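Local coordinates for putative polyketide cyclase (Silicibacter sp. TM1040, PDB 3F8H), which is of unknown function but, as a putative polyketide cyclase with a SnoaL-like domain, may bind a small organic molecule in a pocket against its sheet, at residues C42-V47 and L131-T136; H72-E77 and A104-L109; E77-V82 and T97-Y102; A92-T97 and S123-R128; Q115-P120 and S142-Q147. All blocks are in the same frame, centred on the assembly; numbering follows the deposited sequence. Where two conformers were deposited one is given.

Interaction 1: C42-V47 and L131-T136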
# COMPACT_ATOMS: atom_id res chain seq x y z
N CYS A 42 20.95 2.43 -1.73
CA CYS A 42 19.89 2.18 -2.71
C CYS A 42 19.11 3.43 -3.07
O CYS A 42 18.27 3.43 -3.98
CB CYS A 42 18.88 1.19 -2.13
SG CYS A 42 19.51 -0.47 -2.02
N LEU A 43 19.38 4.49 -2.33
CA LEU A 43 18.65 5.74 -2.49
C LEU A 43 19.37 6.85 -3.21
O LEU A 43 20.58 7.01 -3.10
CB LEU A 43 18.27 6.29 -1.11
CG LEU A 43 17.71 5.32 -0.09
CD1 LEU A 43 17.47 6.07 1.17
CD2 LEU A 43 16.40 4.58 -0.55
N SER A 44 18.58 7.68 -3.89
CA SER A 44 19.11 8.91 -4.50
C SER A 44 19.32 9.99 -3.43
O SER A 44 18.72 9.95 -2.36
CB SER A 44 18.17 9.46 -5.59
OG SER A 44 16.98 9.94 -5.01
N GLU A 45 20.18 10.94 -3.77
CA GLU A 45 20.51 12.05 -2.87
C GLU A 45 19.28 12.87 -2.59
O GLU A 45 19.14 13.51 -1.55
CB GLU A 45 21.61 12.92 -3.47
CG GLU A 45 22.98 12.26 -3.51
CD GLU A 45 23.62 12.20 -2.14
OE1 GLU A 45 22.94 12.58 -1.17
OE2 GLU A 45 24.81 11.82 -2.04
N ASP A 46 18.35 12.83 -3.52
CA ASP A 46 17.10 13.62 -3.39
C ASP A 46 15.86 12.78 -3.00
O ASP A 46 14.70 13.17 -3.14
CB ASP A 46 16.86 14.41 -4.65
CG ASP A 46 16.66 13.54 -5.86
OD1 ASP A 46 17.00 12.34 -5.81
OD2 ASP A 46 16.18 14.08 -6.87
N VAL A 47 16.14 11.64 -2.43
CA VAL A 47 15.05 10.73 -2.04
C VAL A 47 13.97 11.43 -1.18
O VAL A 47 14.26 12.17 -0.24
CB VAL A 47 15.58 9.50 -1.31
CG1 VAL A 47 16.24 9.92 0.04
CG2 VAL A 47 14.45 8.44 -1.16
N LEU A 131 18.18 4.10 -8.74
CA LEU A 131 18.09 4.49 -7.38
C LEU A 131 16.68 4.91 -6.97
O LEU A 131 15.94 5.50 -7.71
CB LEU A 131 19.07 5.62 -7.11
CG LEU A 131 20.54 5.21 -7.35
CD1 LEU A 131 21.47 6.38 -7.17
CD2 LEU A 131 20.91 4.06 -6.39
N ILE A 132 16.34 4.59 -5.74
CA ILE A 132 15.04 4.94 -5.19
C ILE A 132 14.95 6.43 -4.94
O ILE A 132 15.74 6.99 -4.20
CB ILE A 132 14.77 4.20 -3.87
CG1 ILE A 132 14.69 2.68 -4.14
CG2 ILE A 132 13.45 4.74 -3.23
CD1 ILE A 132 14.80 1.82 -2.85
N THR A 133 13.98 7.07 -5.59
CA THR A 133 13.80 8.52 -5.45
C THR A 133 12.58 8.89 -4.61
O THR A 133 12.35 10.06 -4.25
CB THR A 133 13.64 9.20 -6.83
OG1 THR A 133 12.48 8.69 -7.48
CG2 THR A 133 14.92 9.00 -7.73
N ARG A 134 11.78 7.87 -4.37
CA ARG A 134 10.62 7.98 -3.49
C ARG A 134 10.25 6.65 -2.89
O ARG A 134 10.27 5.61 -3.55
CB ARG A 134 9.37 8.46 -4.24
CG ARG A 134 8.19 8.25 -3.30
CD ARG A 134 6.90 8.58 -3.87
NE ARG A 134 6.47 7.77 -5.00
CZ ARG A 134 5.51 6.84 -4.97
NH1 ARG A 134 4.86 6.52 -3.85
NH2 ARG A 134 5.20 6.24 -6.10
N VAL A 135 9.84 6.75 -1.64
CA VAL A 135 9.44 5.62 -0.79
C VAL A 135 8.19 5.98 0.00
O VAL A 135 8.20 6.97 0.73
CB VAL A 135 10.52 5.30 0.29
CG1 VAL A 135 9.97 4.32 1.32
CG2 VAL A 135 11.79 4.78 -0.32
N THR A 136 7.14 5.18 -0.15
CA THR A 136 5.91 5.30 0.64
C THR A 136 5.55 3.92 1.15
O THR A 136 5.61 2.96 0.42
CB THR A 136 4.66 5.86 -0.10
OG1 THR A 136 5.02 6.98 -0.94
CG2 THR A 136 3.66 6.33 0.93
O HOH W 1 12.87 12.66 -5.18
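L43 and I132 form the one beta bridge of this contact, a parallel pair held by two nearly straight backbone hydrogen bonds. I132 N gives its hydrogen to C42 O at 2.9 Å (N-H...O 171°), and S44 N returns one to I132 O, also 2.9 Å. Beyond S44 the type I turn S44-V47 lifts the chain off this line, and a water takes over the bridging by donating to both D46 O and T133 O. Apolar contact lies on the face that L43 and I132 share: their side chains pass at a slant, with L43 CD2 3.7 Å from I132 CB. V47, the last residue of the turn, brings CG2 to 3.6 Å from I132 O. S44 OG, placed between backbone N and carbonyl carbon (chi1 68°), donates to D46 OD1 within the turn and lies 3.5 Å from T133 CG2. D46 OD1 also meets R128 in a salt bridge, so the turn is tied to strand 115-128. T133 and R134 both face D126 in a classic beta bulge, while helix 23-33 covers C42 and I132, and F63 of helix 60-73 packs on L43.

Interaction 2: H72-E77 and A104-L109; sequences HCYKEE and ATDEGL
Y74 OH donates to D106 OD2 at 2.9 Å, while the other carboxylate oxygen, OD1, is bonded to H69 of helix 60-73. The phenol uses the anti lone pair of OD2, the one turned away from OD1, and approaches with the ring and carboxylate planes 69° apart. With CG anti to the backbone N (chi1 -162°), D106 reaches the hydroxyl edge of the tyrosine, and D106 CB lies 3.3 Å from Y74 OH. L109 CD1 touches Y74 OH at 3.7 Å. The contact joins the end of helix 60-73, where Y74 is the first residue to leave helical angles and start strand 74-85, to the loop between strands 91-102 and 115-128; D106 opens a type II turn closed by L109 N on D106 O. Nearer the helix, A104 N donates to C73 O at 3.1 Å. The methyl of A104 sits over one face of the H72 imidazole, a CH-pi contact with A104 CB 3.8 Å from the ring centroid and 28° off the normal. At the edge of that ring a water joins H72 NE2 to T105 O. C73 SG fills in beside the loop backbone, 3.5 Å from A104 O and near D106 CB.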
# COMPACT_ATOMS: atom_id res chain seq x y z
N HIS A 72 15.94 2.05 17.22
CA HIS A 72 15.76 2.22 18.64
C HIS A 72 14.42 1.62 19.09
O HIS A 72 14.34 0.94 20.07
CB HIS A 72 15.78 3.72 19.01
CG HIS A 72 15.44 4.01 20.43
ND1 HIS A 72 16.29 3.72 21.47
CD2 HIS A 72 14.36 4.61 20.98
CE1 HIS A 72 15.73 4.10 22.61
NE2 HIS A 72 14.56 4.66 22.33
N CYS A 73 13.40 1.84 18.30
CA CYS A 73 12.05 1.46 18.72
C CYS A 73 11.61 0.05 18.39
O CYS A 73 10.81 -0.54 19.11
CB CYS A 73 11.03 2.40 18.13
SG CYS A 73 11.14 4.12 18.67
N TYR A 74 12.14 -0.46 17.29
CA TYR A 74 11.67 -1.75 16.74
C TYR A 74 12.75 -2.64 16.23
O TYR A 74 13.76 -2.18 15.71
CB TYR A 74 10.76 -1.53 15.52
CG TYR A 74 9.70 -0.47 15.68
CD1 TYR A 74 8.51 -0.75 16.30
CD2 TYR A 74 9.91 0.81 15.20
CE1 TYR A 74 7.56 0.22 16.46
CE2 TYR A 74 8.97 1.79 15.39
CZ TYR A 74 7.79 1.49 16.02
OH TYR A 74 6.83 2.44 16.21
N LYS A 75 12.50 -3.94 16.36
CA LYS A 75 13.31 -4.95 15.67
C LYS A 75 12.35 -5.77 14.83
O LYS A 75 11.46 -6.40 15.38
CB LYS A 75 14.07 -5.86 16.61
CG LYS A 75 14.88 -6.94 15.86
CD LYS A 75 15.81 -6.33 14.72
CE LYS A 75 16.56 -7.43 13.89
NZ LYS A 75 17.47 -6.95 12.79
N GLU A 76 12.57 -5.77 13.53
CA GLU A 76 11.67 -6.41 12.59
C GLU A 76 12.37 -7.18 11.51
O GLU A 76 13.49 -6.86 11.10
CB GLU A 76 10.83 -5.35 11.85
CG GLU A 76 10.15 -4.36 12.72
CD GLU A 76 9.25 -3.40 11.95
OE1 GLU A 76 9.55 -3.06 10.78
OE2 GLU A 76 8.24 -2.98 12.55
N GLU A 77 11.69 -8.22 11.06
CA GLU A 77 12.11 -8.98 9.89
C GLU A 77 10.95 -9.06 8.90
O GLU A 77 9.77 -9.20 9.26
CB GLU A 77 12.65 -10.35 10.28
CG GLU A 77 13.97 -10.28 11.07
CD GLU A 77 15.13 -9.73 10.21
OE1 GLU A 77 15.16 -10.05 9.01
OE2 GLU A 77 16.01 -9.02 10.74
N ALA A 104 11.16 0.00 22.16
CA ALA A 104 11.09 1.27 22.88
C ALA A 104 10.01 2.15 22.32
O ALA A 104 9.73 2.14 21.15
CB ALA A 104 12.48 1.99 22.87
N THR A 105 9.39 2.92 23.19
CA THR A 105 8.23 3.72 22.81
C THR A 105 8.47 4.76 21.74
O THR A 105 9.44 5.53 21.77
CB THR A 105 7.60 4.39 24.05
OG1 THR A 105 7.30 3.38 25.01
CG2 THR A 105 6.31 5.14 23.69
N ASP A 106 7.59 4.72 20.75
CA ASP A 106 7.62 5.66 19.64
C ASP A 106 6.56 6.71 19.92
O ASP A 106 5.38 6.41 20.09
CB ASP A 106 7.34 4.95 18.34
CG ASP A 106 7.78 5.74 17.12
OD1 ASP A 106 8.25 6.89 17.23
OD2 ASP A 106 7.66 5.19 16.02
N GLU A 107 7.01 7.95 20.03
CA GLU A 107 6.15 9.10 20.39
C GLU A 107 4.77 9.07 19.79
O GLU A 107 4.58 9.16 18.58
CB GLU A 107 6.83 10.42 19.98
N GLY A 108 3.79 8.96 20.66
CA GLY A 108 2.39 8.99 20.24
C GLY A 108 1.79 7.63 20.03
O GLY A 108 0.61 7.49 19.81
N LEU A 109 2.64 6.63 20.08
CA LEU A 109 2.21 5.24 19.95
C LEU A 109 2.14 4.60 21.34
O LEU A 109 2.59 5.20 22.31
CB LEU A 109 3.11 4.50 18.99
CG LEU A 109 2.76 4.93 17.58
CD1 LEU A 109 3.72 4.33 16.54
CD2 LEU A 109 1.30 4.52 17.30
O HOH W 2 11.65 5.55 23.29

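Interaction 3: E77-V82 and T97-Y102; sequences ELTDMV and TVNGTY
L78 lies side by side with V98, the two side chains pointing the same way and meeting through L78 CD2 and V98 CG2 at 3.8 Å. This non-hydrogen-bonded pair is flanked by two hydrogen-bonded ones, E77 with N99 and T79 with T97, so the segments follow the regular antiparallel alternation of a beta hairpin, strands 74-85 and 91-102; the short axes run at 150°. In the non-hydrogen-bonded pair L78 CA also comes within 3.2 Å of T97 O, a CA-H...O contact.

The other face, carrying T79, T97 and N99, is polar. N99 has CG anti to its carbonyl carbon (chi1 -48°), which swings the amide over the neighbouring strand. There ND2 donates twice, close to its own amide plane: to E77 O at 3.0 Å, from 43° above the carbonyl plane, and to T79 OG1 at the same length. E77 O thus accepts from both N99 N and N99 ND2. A leucine in place of N99 would probably leave T79 OG1 without this donor and E77 O with the backbone bond from N99 N but not the amide's. Where the strand turns its corner, T97 OG1 donates to D80 OD2 at 2.8 Å, on the anti lone pair of the carboxylate.

Helix 23-33 covers the L78 face through F28 and F31. The chemistry is therefore divided by face: carbon against carbon beneath the helix, and on the reverse side a run of side-chain hydrogen bonds that reinforces the backbone ladder and ties the corner at D80 to T97.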
# COMPACT_ATOMS: atom_id res chain seq x y z
N GLU A 77 11.69 -8.22 11.06
CA GLU A 77 12.11 -8.98 9.89
C GLU A 77 10.95 -9.06 8.90
O GLU A 77 9.77 -9.20 9.26
CB GLU A 77 12.65 -10.35 10.28
CG GLU A 77 13.97 -10.28 11.07
CD GLU A 77 15.13 -9.73 10.21
OE1 GLU A 77 15.16 -10.05 9.01
OE2 GLU A 77 16.01 -9.02 10.74
N LEU A 78 11.29 -8.97 7.64
CA LEU A 78 10.30 -8.99 6.58
C LEU A 78 10.34 -10.33 5.87
O LEU A 78 11.42 -10.82 5.50
CB LEU A 78 10.57 -7.88 5.60
CG LEU A 78 10.87 -6.48 6.16
CD1 LEU A 78 11.21 -5.50 4.98
CD2 LEU A 78 9.75 -5.94 7.00
N THR A 79 9.16 -10.92 5.70
CA THR A 79 9.02 -12.22 5.05
C THR A 79 7.92 -12.16 4.01
O THR A 79 7.24 -11.15 3.90
CB THR A 79 8.68 -13.30 6.08
OG1 THR A 79 7.51 -12.92 6.83
CG2 THR A 79 9.86 -13.52 7.03
N ASP A 80 7.80 -13.23 3.23
CA ASP A 80 6.77 -13.35 2.19
C ASP A 80 6.79 -12.18 1.21
O ASP A 80 5.78 -11.67 0.81
CB ASP A 80 5.39 -13.33 2.82
CG ASP A 80 5.22 -14.40 3.88
OD1 ASP A 80 5.64 -15.57 3.63
OD2 ASP A 80 4.67 -14.06 4.95
N MSE A 81 7.98 -11.78 0.85
CA MSE A 81 8.19 -10.60 0.02
C MSE A 81 7.80 -10.86 -1.44
O MSE A 81 8.25 -11.82 -2.02
CB MSE A 81 9.68 -10.21 0.17
CG MSE A 81 10.26 -9.22 -0.78
SE MSE A 81 9.66 -7.47 -0.30
CE MSE A 81 10.24 -7.44 1.65
N VAL A 82 6.93 -10.04 -2.01
CA VAL A 82 6.65 -10.08 -3.45
C VAL A 82 6.94 -8.70 -4.00
O VAL A 82 6.47 -7.73 -3.47
CB VAL A 82 5.18 -10.50 -3.80
CG1 VAL A 82 5.00 -10.62 -5.34
CG2 VAL A 82 4.82 -11.84 -3.10
N THR A 97 5.24 -9.28 4.72
CA THR A 97 4.86 -9.52 6.11
C THR A 97 5.93 -9.01 7.07
O THR A 97 7.10 -9.33 6.96
CB THR A 97 4.60 -11.01 6.41
OG1 THR A 97 3.59 -11.49 5.52
CG2 THR A 97 4.13 -11.23 7.91
N VAL A 98 5.49 -8.13 7.96
CA VAL A 98 6.34 -7.58 9.00
C VAL A 98 6.15 -8.35 10.30
O VAL A 98 5.03 -8.46 10.81
CB VAL A 98 5.99 -6.11 9.29
CG1 VAL A 98 6.88 -5.60 10.43
CG2 VAL A 98 6.12 -5.24 7.99
N ASN A 99 7.26 -8.88 10.79
CA ASN A 99 7.34 -9.59 12.05
C ASN A 99 8.28 -8.82 12.96
O ASN A 99 9.43 -8.64 12.61
CB ASN A 99 7.95 -10.97 11.86
CG ASN A 99 7.34 -11.72 10.71
OD1 ASN A 99 6.40 -12.50 10.93
ND2 ASN A 99 7.83 -11.46 9.44
N GLY A 100 7.79 -8.37 14.12
CA GLY A 100 8.63 -7.62 15.06
C GLY A 100 8.36 -7.70 16.54
O GLY A 100 7.46 -8.34 17.00
N THR A 101 9.20 -6.95 17.23
CA THR A 101 9.16 -6.71 18.67
C THR A 101 9.28 -5.22 18.90
O THR A 101 10.14 -4.55 18.32
CB THR A 101 10.33 -7.42 19.34
OG1 THR A 101 10.30 -8.79 18.94
CG2 THR A 101 10.27 -7.33 20.92
N TYR A 102 8.40 -4.71 19.75
CA TYR A 102 8.35 -3.28 20.09
C TYR A 102 9.25 -3.07 21.29
O TYR A 102 8.93 -3.44 22.45
CB TYR A 102 6.90 -2.86 20.28
CG TYR A 102 6.60 -1.40 20.46
CD1 TYR A 102 7.43 -0.42 19.95
CD2 TYR A 102 5.43 -1.01 21.07
CE1 TYR A 102 7.09 0.93 20.09
CE2 TYR A 102 5.10 0.30 21.23
CZ TYR A 102 5.92 1.27 20.75
OH TYR A 102 5.52 2.59 20.92

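Interaction 4: A92-T97 and S123-R128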
# COMPACT_ATOMS: atom_id res chain seq x y z
N ALA A 92 8.03 0.84 -8.76
CA ALA A 92 7.98 -0.49 -8.14
C ALA A 92 7.08 -0.50 -6.91
O ALA A 92 6.72 0.54 -6.39
CB ALA A 92 9.40 -0.99 -7.75
N ALA A 93 6.71 -1.71 -6.53
CA ALA A 93 5.84 -1.99 -5.41
C ALA A 93 6.29 -3.25 -4.73
O ALA A 93 6.91 -4.08 -5.32
CB ALA A 93 4.38 -2.12 -5.84
N ALA A 94 6.01 -3.34 -3.44
CA ALA A 94 6.34 -4.55 -2.71
C ALA A 94 5.31 -4.80 -1.66
O ALA A 94 4.86 -3.88 -0.98
CB ALA A 94 7.73 -4.43 -2.09
N GLU A 95 4.95 -6.06 -1.53
CA GLU A 95 4.02 -6.51 -0.49
C GLU A 95 4.73 -7.57 0.34
O GLU A 95 5.46 -8.44 -0.18
CB GLU A 95 2.73 -7.07 -1.08
CG GLU A 95 1.66 -7.09 0.00
CD GLU A 95 0.31 -7.63 -0.45
OE1 GLU A 95 0.21 -8.35 -1.47
OE2 GLU A 95 -0.65 -7.32 0.25
N TYR A 96 4.56 -7.48 1.64
CA TYR A 96 5.30 -8.38 2.54
C TYR A 96 4.67 -8.41 3.92
O TYR A 96 3.74 -7.67 4.23
CB TYR A 96 6.77 -7.93 2.62
CG TYR A 96 6.93 -6.44 2.85
CD1 TYR A 96 6.95 -5.57 1.80
CD2 TYR A 96 7.00 -5.90 4.14
CE1 TYR A 96 7.03 -4.19 2.00
CE2 TYR A 96 7.08 -4.54 4.35
CZ TYR A 96 7.09 -3.68 3.27
OH TYR A 96 7.17 -2.32 3.45
N THR A 97 5.24 -9.28 4.72
CA THR A 97 4.86 -9.52 6.11
C THR A 97 5.93 -9.01 7.07
O THR A 97 7.10 -9.33 6.96
CB THR A 97 4.60 -11.01 6.41
OG1 THR A 97 3.59 -11.49 5.52
CG2 THR A 97 4.13 -11.23 7.91
N SER A 123 4.67 -1.29 0.20
CA SER A 123 5.45 -0.12 -0.18
C SER A 123 5.43 0.16 -1.68
O SER A 123 5.36 -0.75 -2.50
CB SER A 123 6.91 -0.27 0.26
OG SER A 123 7.09 -0.39 1.68
N PHE A 124 5.46 1.45 -1.98
CA PHE A 124 5.53 1.92 -3.36
C PHE A 124 6.74 2.83 -3.51
O PHE A 124 7.10 3.59 -2.61
CB PHE A 124 4.27 2.64 -3.75
CG PHE A 124 3.06 1.76 -3.73
CD1 PHE A 124 2.74 0.96 -4.84
CD2 PHE A 124 2.27 1.66 -2.59
CE1 PHE A 124 1.60 0.12 -4.80
CE2 PHE A 124 1.14 0.81 -2.55
CZ PHE A 124 0.82 0.05 -3.63
N PHE A 125 7.36 2.71 -4.68
CA PHE A 125 8.60 3.40 -4.99
C PHE A 125 8.63 4.01 -6.37
O PHE A 125 8.01 3.51 -7.32
CB PHE A 125 9.81 2.42 -4.98
CG PHE A 125 9.95 1.60 -3.73
CD1 PHE A 125 9.27 0.41 -3.58
CD2 PHE A 125 10.79 2.02 -2.71
CE1 PHE A 125 9.41 -0.37 -2.44
CE2 PHE A 125 10.92 1.28 -1.56
CZ PHE A 125 10.23 0.08 -1.41
N ASP A 126 9.38 5.10 -6.44
CA ASP A 126 9.80 5.67 -7.71
C ASP A 126 11.33 5.43 -7.76
O ASP A 126 12.01 5.44 -6.75
CB ASP A 126 9.60 7.16 -7.85
CG ASP A 126 8.15 7.62 -7.79
OD1 ASP A 126 7.22 6.86 -8.02
OD2 ASP A 126 7.96 8.84 -7.50
N LEU A 127 11.84 5.24 -8.95
CA LEU A 127 13.29 5.07 -9.18
C LEU A 127 13.75 5.83 -10.38
O LEU A 127 13.01 5.99 -11.34
CB LEU A 127 13.64 3.59 -9.39
CG LEU A 127 13.28 2.57 -8.28
CD1 LEU A 127 11.94 1.87 -8.63
CD2 LEU A 127 14.39 1.57 -8.16
N ARG A 128 14.98 6.30 -10.31
CA ARG A 128 15.63 6.98 -11.42
C ARG A 128 17.11 6.55 -11.45
O ARG A 128 17.80 6.50 -10.43
CB ARG A 128 15.48 8.48 -11.27
CG ARG A 128 16.21 9.28 -12.33
CD ARG A 128 16.28 10.78 -11.96
NE ARG A 128 17.09 11.01 -10.75
CZ ARG A 128 16.66 11.62 -9.64
NH1 ARG A 128 15.44 12.13 -9.57
NH2 ARG A 128 17.48 11.76 -8.61
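Y96 and S123 share the shortest hydrogen bond between these two strands, with Y96 OH and S123 OG 2.6 Å apart and the serine oxygen in the plane of the phenol ring. The tight part runs from there to A92 along a regular antiparallel ladder. Four backbone bonds flank the non-hydrogen-bonded pair A93-F124, among them A94 N to S123 O and F125 N to A92 O, each 2.8 Å. Small alanines suit the large rings opposite: A93 CB lies 3.6 Å from F124 CD1. The F125 ring, whose CG is anti to the carbonyl carbon (chi1 -53°), turns an edge to A92 O and to the methyl of A94. I24 and F28 of helix 23-33 cover this side; on the reverse, F124 meets F124 of the second subunit, and E95 forms salt bridges with R134 and R91 of that subunit. Contact is sparser toward the exposed R128, where L127 CD1 still touches A92 CB at 3.9 Å. S123 OG is also bonded to T137, and Y96 OH to a bound methylpentanediol, probably from crystallisation. The hydroxyls of Y96, S123 and T137 thus form a short polar chain on the face lined by A92, A94 and F125, and the diol beside Y96 is consistent with a ligand pocket there.

Interaction 5: Q115-P120 and S142-Q147; sequences QSYKLP and SDWIKQ
Q147 sets CG anti to its carbonyl carbon (chi1 -71°) and runs on extended, which carries its amide from the helix to the backbone of K118. W144, with CG anti to the backbone N (chi1 -178°), sends its indole to the Y117 ring. The glutamine grips both backbone groups of K118: Q147 OE1 accepts from K118 N at 2.9 Å, in the carbonyl plane and on a lone pair, while Q147 NE2 donates to K118 O at 2.8 Å from well above that carbonyl's plane. NE2 also donates to D143 OD2, one helical turn back, at 2.8 Å. Were Q147 replaced by an alanine, K118 N and K118 O would probably lose these partners and D143 OD2 its amide donor. Beside this, W144 meets Y117 edge to face, planes at 79°, its NE1 standing 3.3 Å above the centre of the phenol ring. L119 CD1 packs on W144 CB at 3.8 Å. The Y117 hydroxyl is bonded to E76, and Y102 meets the indole edge to face. Helix 141-149 is therefore fastened to strand 115-128 by two means, an amide that imitates a neighbouring strand's pairing at K118, and an aromatic contact in which the indole N-H lies against a pi face.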
# COMPACT_ATOMS: atom_id res chain seq x y z
N GLN A 115 6.47 -6.16 23.17
CA GLN A 115 5.35 -6.86 22.52
C GLN A 115 5.76 -7.32 21.12
O GLN A 115 6.40 -6.58 20.37
CB GLN A 115 4.11 -5.96 22.26
CG GLN A 115 3.51 -5.17 23.36
CD GLN A 115 4.16 -3.83 23.52
OE1 GLN A 115 5.38 -3.70 23.47
NE2 GLN A 115 3.34 -2.81 23.75
N SER A 116 5.31 -8.52 20.77
CA SER A 116 5.52 -9.03 19.42
C SER A 116 4.32 -8.67 18.53
O SER A 116 3.18 -8.45 18.99
CB SER A 116 5.80 -10.54 19.43
OG SER A 116 4.60 -11.26 19.59
N TYR A 117 4.58 -8.54 17.25
CA TYR A 117 3.53 -8.24 16.31
C TYR A 117 3.83 -8.84 14.94
O TYR A 117 4.98 -9.13 14.57
CB TYR A 117 3.31 -6.71 16.19
CG TYR A 117 4.58 -5.91 15.85
CD1 TYR A 117 5.36 -5.40 16.86
CD2 TYR A 117 5.01 -5.73 14.54
CE1 TYR A 117 6.53 -4.67 16.59
CE2 TYR A 117 6.21 -5.00 14.25
CZ TYR A 117 6.95 -4.49 15.29
OH TYR A 117 8.12 -3.79 15.09
N LYS A 118 2.77 -9.02 14.19
CA LYS A 118 2.89 -9.55 12.84
C LYS A 118 1.83 -8.91 11.99
O LYS A 118 0.65 -8.93 12.31
CB LYS A 118 2.73 -11.07 12.79
CG LYS A 118 2.96 -11.67 11.41
CD LYS A 118 2.48 -13.11 11.25
CE LYS A 118 3.39 -14.12 11.91
NZ LYS A 118 3.01 -15.56 11.69
N LEU A 119 2.26 -8.30 10.90
CA LEU A 119 1.27 -7.68 10.05
C LEU A 119 1.75 -7.42 8.65
O LEU A 119 2.94 -7.22 8.41
CB LEU A 119 0.75 -6.38 10.68
CG LEU A 119 1.69 -5.20 10.66
CD1 LEU A 119 0.93 -3.99 11.09
CD2 LEU A 119 2.88 -5.45 11.52
N PRO A 120 0.80 -7.42 7.73
CA PRO A 120 1.09 -7.15 6.36
C PRO A 120 1.39 -5.69 6.19
O PRO A 120 0.97 -4.88 7.00
CB PRO A 120 -0.21 -7.51 5.63
CG PRO A 120 -1.15 -8.00 6.64
CD PRO A 120 -0.60 -7.82 7.96
N SER A 142 -4.28 0.75 12.87
CA SER A 142 -5.26 0.42 13.86
C SER A 142 -5.01 -0.99 14.36
O SER A 142 -5.10 -1.25 15.54
CB SER A 142 -6.66 0.50 13.28
OG SER A 142 -6.96 1.83 12.98
N ASP A 143 -4.71 -1.89 13.44
CA ASP A 143 -4.46 -3.29 13.75
C ASP A 143 -3.20 -3.44 14.55
O ASP A 143 -3.14 -4.18 15.55
CB ASP A 143 -4.34 -4.16 12.50
CG ASP A 143 -4.05 -5.61 12.84
OD1 ASP A 143 -4.86 -6.18 13.58
OD2 ASP A 143 -3.04 -6.18 12.37
N TRP A 144 -2.19 -2.69 14.14
CA TRP A 144 -0.93 -2.74 14.87
C TRP A 144 -1.12 -2.31 16.32
O TRP A 144 -0.62 -2.95 17.23
CB TRP A 144 0.17 -1.90 14.21
CG TRP A 144 1.48 -2.00 14.98
CD1 TRP A 144 2.41 -3.02 14.90
CD2 TRP A 144 1.99 -1.08 15.94
NE1 TRP A 144 3.45 -2.79 15.78
CE2 TRP A 144 3.22 -1.59 16.41
CE3 TRP A 144 1.53 0.14 16.45
CZ2 TRP A 144 3.98 -0.94 17.36
CZ3 TRP A 144 2.29 0.79 17.38
CH2 TRP A 144 3.51 0.24 17.84
N ILE A 145 -1.87 -1.24 16.51
CA ILE A 145 -2.11 -0.67 17.83
C ILE A 145 -2.85 -1.66 18.70
O ILE A 145 -2.61 -1.77 19.92
CB ILE A 145 -2.90 0.66 17.78
CG1 ILE A 145 -1.99 1.76 17.21
CG2 ILE A 145 -3.40 1.04 19.17
CD1 ILE A 145 -2.66 3.09 17.10
N LYS A 146 -3.73 -2.40 18.04
CA LYS A 146 -4.53 -3.40 18.72
C LYS A 146 -3.60 -4.51 19.22
O LYS A 146 -3.64 -4.90 20.38
CB LYS A 146 -5.62 -3.96 17.79
CG LYS A 146 -6.44 -5.06 18.40
N GLN A 147 -2.71 -4.94 18.34
CA GLN A 147 -1.78 -6.02 18.67
C GLN A 147 -0.88 -5.70 19.86
O GLN A 147 -0.68 -6.53 20.72
CB GLN A 147 -0.90 -6.39 17.46
CG GLN A 147 -1.62 -7.12 16.34
CD GLN A 147 -0.69 -7.61 15.26
OE1 GLN A 147 0.31 -8.25 15.55
NE2 GLN A 147 -1.02 -7.35 13.98
O HOH W 3 1.83 -8.78 21.31

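Interactions 1, 4 and 3 follow one another across the mixed sheet; interaction 2 continues along strand 74-85 from E77, which it shares with interaction 3. Interactions 1 and 4 meet where strands 131-139 and 115-128 pair (T133 N to D126 O, 2.8 Å), and interactions 3 and 4 share T97. Interaction 5 adds the C-terminal helix and joins interaction 2 through E76 OE2 and Y117 OH, 2.7 Å apart. Interactions 1 and 5 lie on opposite sides of the chain's centre, with centres 27 Å apart. Diol molecules, probably from crystallisation, lie about 3 Å from the side chains of L78, Y96 and W144, and may mark a pocket bordered by interactions 2, 3, 4 and 5. The calcium ion, bound by D35 and D37, is about 12 Å from the C42 side chain.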